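Local atomic coordinates of probable enoyl-CoA hydratase/isomerase (Pseudomonas aeruginosa PAO1, PDB entry 5WYD), a protein that probably acts as a hydro-lyase or isomerase on enoyl-CoA substrates, as a crotonase-family member implicated in biosynthesis of the diffusible signal factor. Residues I135-A140 with Q193-G198; G25-I30 with A63-G68. The protein carries 1 engineered substitution. All blocks are in the same frame, centred on the assembly; numbering follows the deposited sequence.

Contact 1: I135-A140 with Q193-G198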
# COMPACT_ATOMS: atom_id res chain seq x y z
N ILE A 135 -1.73 -22.24 22.39
CA ILE A 135 -1.43 -22.79 23.71
C ILE A 135 -0.65 -24.08 23.50
O ILE A 135 -1.15 -25.01 22.86
CB ILE A 135 -2.72 -23.08 24.50
CG1 ILE A 135 -3.59 -21.84 24.60
CG2 ILE A 135 -2.41 -23.61 25.89
CD1 ILE A 135 -4.84 -22.10 25.39
N ALA A 136 0.54 -24.18 24.10
CA ALA A 136 1.36 -25.36 23.87
C ALA A 136 1.85 -26.01 25.16
O ALA A 136 2.11 -25.33 26.17
CB ALA A 136 2.57 -25.04 22.99
N GLU A 137 1.92 -27.34 25.10
CA GLU A 137 2.50 -28.22 26.09
C GLU A 137 4.02 -28.08 26.04
O GLU A 137 4.60 -27.85 24.98
CB GLU A 137 2.09 -29.66 25.80
CG GLU A 137 0.60 -29.92 25.90
CD GLU A 137 0.25 -31.36 25.57
OE1 GLU A 137 -0.94 -31.72 25.66
OE2 GLU A 137 1.17 -32.12 25.20
N ARG A 138 4.67 -28.21 27.19
CA ARG A 138 6.09 -27.87 27.24
C ARG A 138 6.89 -28.67 26.23
O ARG A 138 7.87 -28.16 25.67
CB ARG A 138 6.60 -28.10 28.64
CG ARG A 138 5.66 -27.59 29.66
CD ARG A 138 6.39 -27.41 30.93
NE ARG A 138 7.31 -28.52 31.13
CZ ARG A 138 6.94 -29.69 31.63
NH1 ARG A 138 5.67 -29.89 31.98
NH2 ARG A 138 7.83 -30.66 31.79
N GLN A 139 6.48 -29.91 25.97
CA GLN A 139 7.30 -30.82 25.18
C GLN A 139 7.28 -30.54 23.69
O GLN A 139 8.23 -30.90 22.99
CB GLN A 139 6.85 -32.25 25.44
CG GLN A 139 5.51 -32.65 24.85
CD GLN A 139 4.37 -32.12 25.65
OE1 GLN A 139 4.55 -31.34 26.59
NE2 GLN A 139 3.17 -32.59 25.35
N ALA A 140 6.19 -29.98 23.19
CA ALA A 140 6.04 -29.81 21.75
C ALA A 140 7.18 -28.99 21.16
O ALA A 140 7.69 -28.06 21.79
CB ALA A 140 4.70 -29.16 21.45
N GLN A 193 0.93 -18.89 25.45
CA GLN A 193 1.03 -19.57 26.74
C GLN A 193 1.66 -20.95 26.62
O GLN A 193 1.55 -21.62 25.58
CB GLN A 193 -0.36 -19.68 27.41
CG GLN A 193 -0.38 -20.59 28.62
CD GLN A 193 -1.75 -20.74 29.20
OE1 GLN A 193 -2.70 -20.10 28.74
NE2 GLN A 193 -1.89 -21.63 30.19
N VAL A 194 2.29 -21.41 27.72
CA VAL A 194 2.89 -22.73 27.83
C VAL A 194 2.12 -23.47 28.91
O VAL A 194 1.71 -22.88 29.92
CB VAL A 194 4.39 -22.72 28.19
CG1 VAL A 194 4.88 -24.15 28.51
CG2 VAL A 194 5.19 -22.12 27.08
N VAL A 195 1.85 -24.75 28.67
CA VAL A 195 1.08 -25.52 29.62
C VAL A 195 1.76 -26.86 29.91
O VAL A 195 2.61 -27.34 29.15
CB VAL A 195 -0.35 -25.71 29.09
CG1 VAL A 195 -0.39 -26.86 28.12
CG2 VAL A 195 -1.34 -25.86 30.24
N ASP A 196 1.39 -27.44 31.04
CA ASP A 196 1.92 -28.73 31.43
C ASP A 196 1.40 -29.81 30.47
O ASP A 196 0.33 -29.66 29.87
CB ASP A 196 1.51 -29.00 32.87
CG ASP A 196 2.31 -30.07 33.49
OD1 ASP A 196 3.29 -30.51 32.85
OD2 ASP A 196 1.98 -30.43 34.64
N SER A 197 2.15 -30.90 30.34
CA SER A 197 1.78 -31.91 29.35
C SER A 197 0.36 -32.43 29.57
O SER A 197 -0.05 -32.73 30.70
CB SER A 197 2.76 -33.08 29.39
OG SER A 197 4.09 -32.66 29.21
N GLY A 198 -0.40 -32.50 28.47
CA GLY A 198 -1.78 -32.98 28.44
C GLY A 198 -2.84 -31.98 28.84
O GLY A 198 -4.04 -32.26 28.65
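Ile135, Ala136 and Glu137 pair in parallel with Gln193, Val194 and Val195 at the edge of the main sheet of the crotonase-type fold, where strand 193-195 is outermost within the chain. Two main-chain hydrogen bonds hold the pair. Ala136 N gives to Gln193 O at 3.1 Å, and Ala136 O takes Val195 N at 2.6 Å. A weak bond from Arg138 N to Val195 O follows as the strands end. A type I turn from Glu137 to Ala140 starts at the strand's last residue, and side chains take over. Arg138 lays its CG 3.7 Å from Val194 CG1, the two side chains crossing at about a right angle. The arginine chain then bends at chi3 (-41°) and runs beside Asp196. Its NH1 makes a salt bridge to Asp196 OD1 at 2.6 Å. The carboxylate lies at the guanidinium edge, with the two planes 44° apart. Ser197 OG gives a hydrogen bond to Gln139 OE1 at 3.0 Å, from above the carbonyl plane. These exposed polar groups lie beyond the strand ends. The face carrying Ile135, Glu137 and Val195 packs on helix 200-211, and Val194, on the other face, rests on helix 182-188. Ile135 and Glu137 bond through their backbones to strand 111-116.

Contact 2: G25-I30 with A63-G68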
# COMPACT_ATOMS: atom_id res chain seq x y z
N GLY A 25 -20.77 -26.18 24.91
CA GLY A 25 -21.30 -24.83 25.04
C GLY A 25 -21.33 -24.16 23.68
O GLY A 25 -21.90 -24.69 22.72
N HIS A 26 -20.75 -22.96 23.60
CA HIS A 26 -20.62 -22.23 22.35
C HIS A 26 -19.28 -22.46 21.68
O HIS A 26 -18.96 -21.79 20.72
CB HIS A 26 -20.84 -20.74 22.58
CG HIS A 26 -22.23 -20.39 22.98
ND1 HIS A 26 -22.57 -20.01 24.26
CD2 HIS A 26 -23.37 -20.28 22.25
CE1 HIS A 26 -23.87 -19.74 24.31
NE2 HIS A 26 -24.37 -19.89 23.10
N THR A 27 -18.48 -23.38 22.19
CA THR A 27 -17.16 -23.64 21.63
C THR A 27 -17.24 -24.94 20.85
O THR A 27 -17.80 -25.93 21.32
CB THR A 27 -16.13 -23.71 22.76
OG1 THR A 27 -16.13 -22.46 23.44
CG2 THR A 27 -14.72 -23.97 22.24
N ALA A 28 -16.72 -24.92 19.62
CA ALA A 28 -16.70 -26.10 18.77
C ALA A 28 -15.30 -26.68 18.73
O ALA A 28 -14.34 -25.98 18.37
CB ALA A 28 -17.17 -25.77 17.36
N LEU A 29 -15.18 -27.97 19.07
CA LEU A 29 -13.90 -28.66 19.13
C LEU A 29 -13.70 -29.51 17.89
O LEU A 29 -14.48 -30.43 17.62
CB LEU A 29 -13.81 -29.56 20.36
CG LEU A 29 -12.61 -30.50 20.32
CD1 LEU A 29 -11.28 -29.77 20.23
CD2 LEU A 29 -12.66 -31.43 21.52
N ILE A 30 -12.61 -29.23 17.19
CA ILE A 30 -12.21 -29.93 15.98
C ILE A 30 -10.90 -30.62 16.23
O ILE A 30 -9.92 -29.97 16.60
CB ILE A 30 -12.05 -28.96 14.81
CG1 ILE A 30 -13.28 -28.07 14.74
CG2 ILE A 30 -11.79 -29.76 13.56
CD1 ILE A 30 -13.17 -27.01 13.67
N ALA A 63 -16.43 -19.73 19.89
CA ALA A 63 -15.01 -20.03 19.95
C ALA A 63 -14.71 -21.31 19.19
O ALA A 63 -15.60 -22.10 18.93
CB ALA A 63 -14.51 -20.14 21.40
N LEU A 64 -13.46 -21.45 18.77
CA LEU A 64 -12.95 -22.63 18.09
C LEU A 64 -11.63 -23.09 18.70
O LEU A 64 -10.79 -22.27 19.07
CB LEU A 64 -12.79 -22.35 16.59
CG LEU A 64 -12.32 -23.39 15.58
CD1 LEU A 64 -12.66 -22.83 14.22
CD2 LEU A 64 -10.83 -23.67 15.64
N VAL A 65 -11.47 -24.41 18.82
CA VAL A 65 -10.25 -25.03 19.31
C VAL A 65 -9.87 -26.14 18.34
O VAL A 65 -10.75 -26.82 17.80
CB VAL A 65 -10.41 -25.57 20.75
CG1 VAL A 65 -9.14 -26.30 21.22
CG2 VAL A 65 -10.76 -24.42 21.70
N VAL A 66 -8.58 -26.22 18.01
CA VAL A 66 -8.02 -27.30 17.19
C VAL A 66 -6.83 -27.92 17.91
O VAL A 66 -5.91 -27.20 18.33
CB VAL A 66 -7.61 -26.81 15.79
CG1 VAL A 66 -8.82 -26.35 15.06
CG2 VAL A 66 -6.62 -25.68 15.91
N THR A 67 -6.81 -29.25 18.01
CA THR A 67 -5.73 -29.96 18.67
C THR A 67 -5.41 -31.21 17.85
O THR A 67 -6.24 -31.68 17.07
CB THR A 67 -6.09 -30.34 20.12
OG1 THR A 67 -4.92 -30.78 20.83
CG2 THR A 67 -7.09 -31.47 20.14
N GLY A 68 -4.20 -31.72 18.03
CA GLY A 68 -3.79 -32.91 17.31
C GLY A 68 -4.11 -34.19 18.08
O GLY A 68 -3.82 -34.32 19.27
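Ile30, on strand 27-32, packs alongside the Leu64 and Val66 side chains of strand 63-68, on the same face of the sheet. CB lies 4.2 Å from Val66 CG1 and also near Val65 O. CG1 stands beside the backbone N (chi1 -49°) and lies 4.2 Å from Val65 O. The extended end then brings CD1 to 4.2 Å from Leu64 CG, where the two side chains meet at a slant. Ile30 thus spans two residues of the partner strand. On the other face Thr27 OG1 sits 3.5 Å from Ala63 CB, and Thr27 CG2 meets Val65 CG2 at 4.0 Å. Leu29 CD1 reaches Val65 CG1 on this face too.

The backbones are parallel, 18° apart in direction. Ala28 N bonds to Ala63 O and Ile30 N to Val65 O, each at 3.1 Å and nearly straight. The return bonds, from Ala63 N to His26 O, Val65 N to Ala28 O and Thr67 N to Ile30 O, are long and weak. Helix 42-57 links the strands along the chain as a beta-alpha-beta unit and covers the Ile30 and Leu64 face through Leu51, Ile52 and Leu55. Helix 200-211 covers Thr27, Ala63 and Val65 with Ala204 and Ala208. Strand 19-24 flanks strand 27-32, and strand 111-116 flanks strand 63-68.

Both contacts are parallel strand pairs of one six-stranded mixed sheet in the crotonase-type fold. Their centres are about 17 Å apart, and their nearest atoms about 6 Å, so they do not touch. Strand 111-116 lies between them, bonded to strand 63-68 on one side and strand 133-137 on the other. Helix 200-211 packs against both, using Ala204 in each case. They come in series along the chain: contact 2 closes before contact 1 opens. Contact 2 is buried within the sheet, while contact 1 is partly exposed and adds the last strand at its edge. The six strands lie across the sheet in chain order, so contact 2 joins the second and third and contact 1 the fifth and sixth.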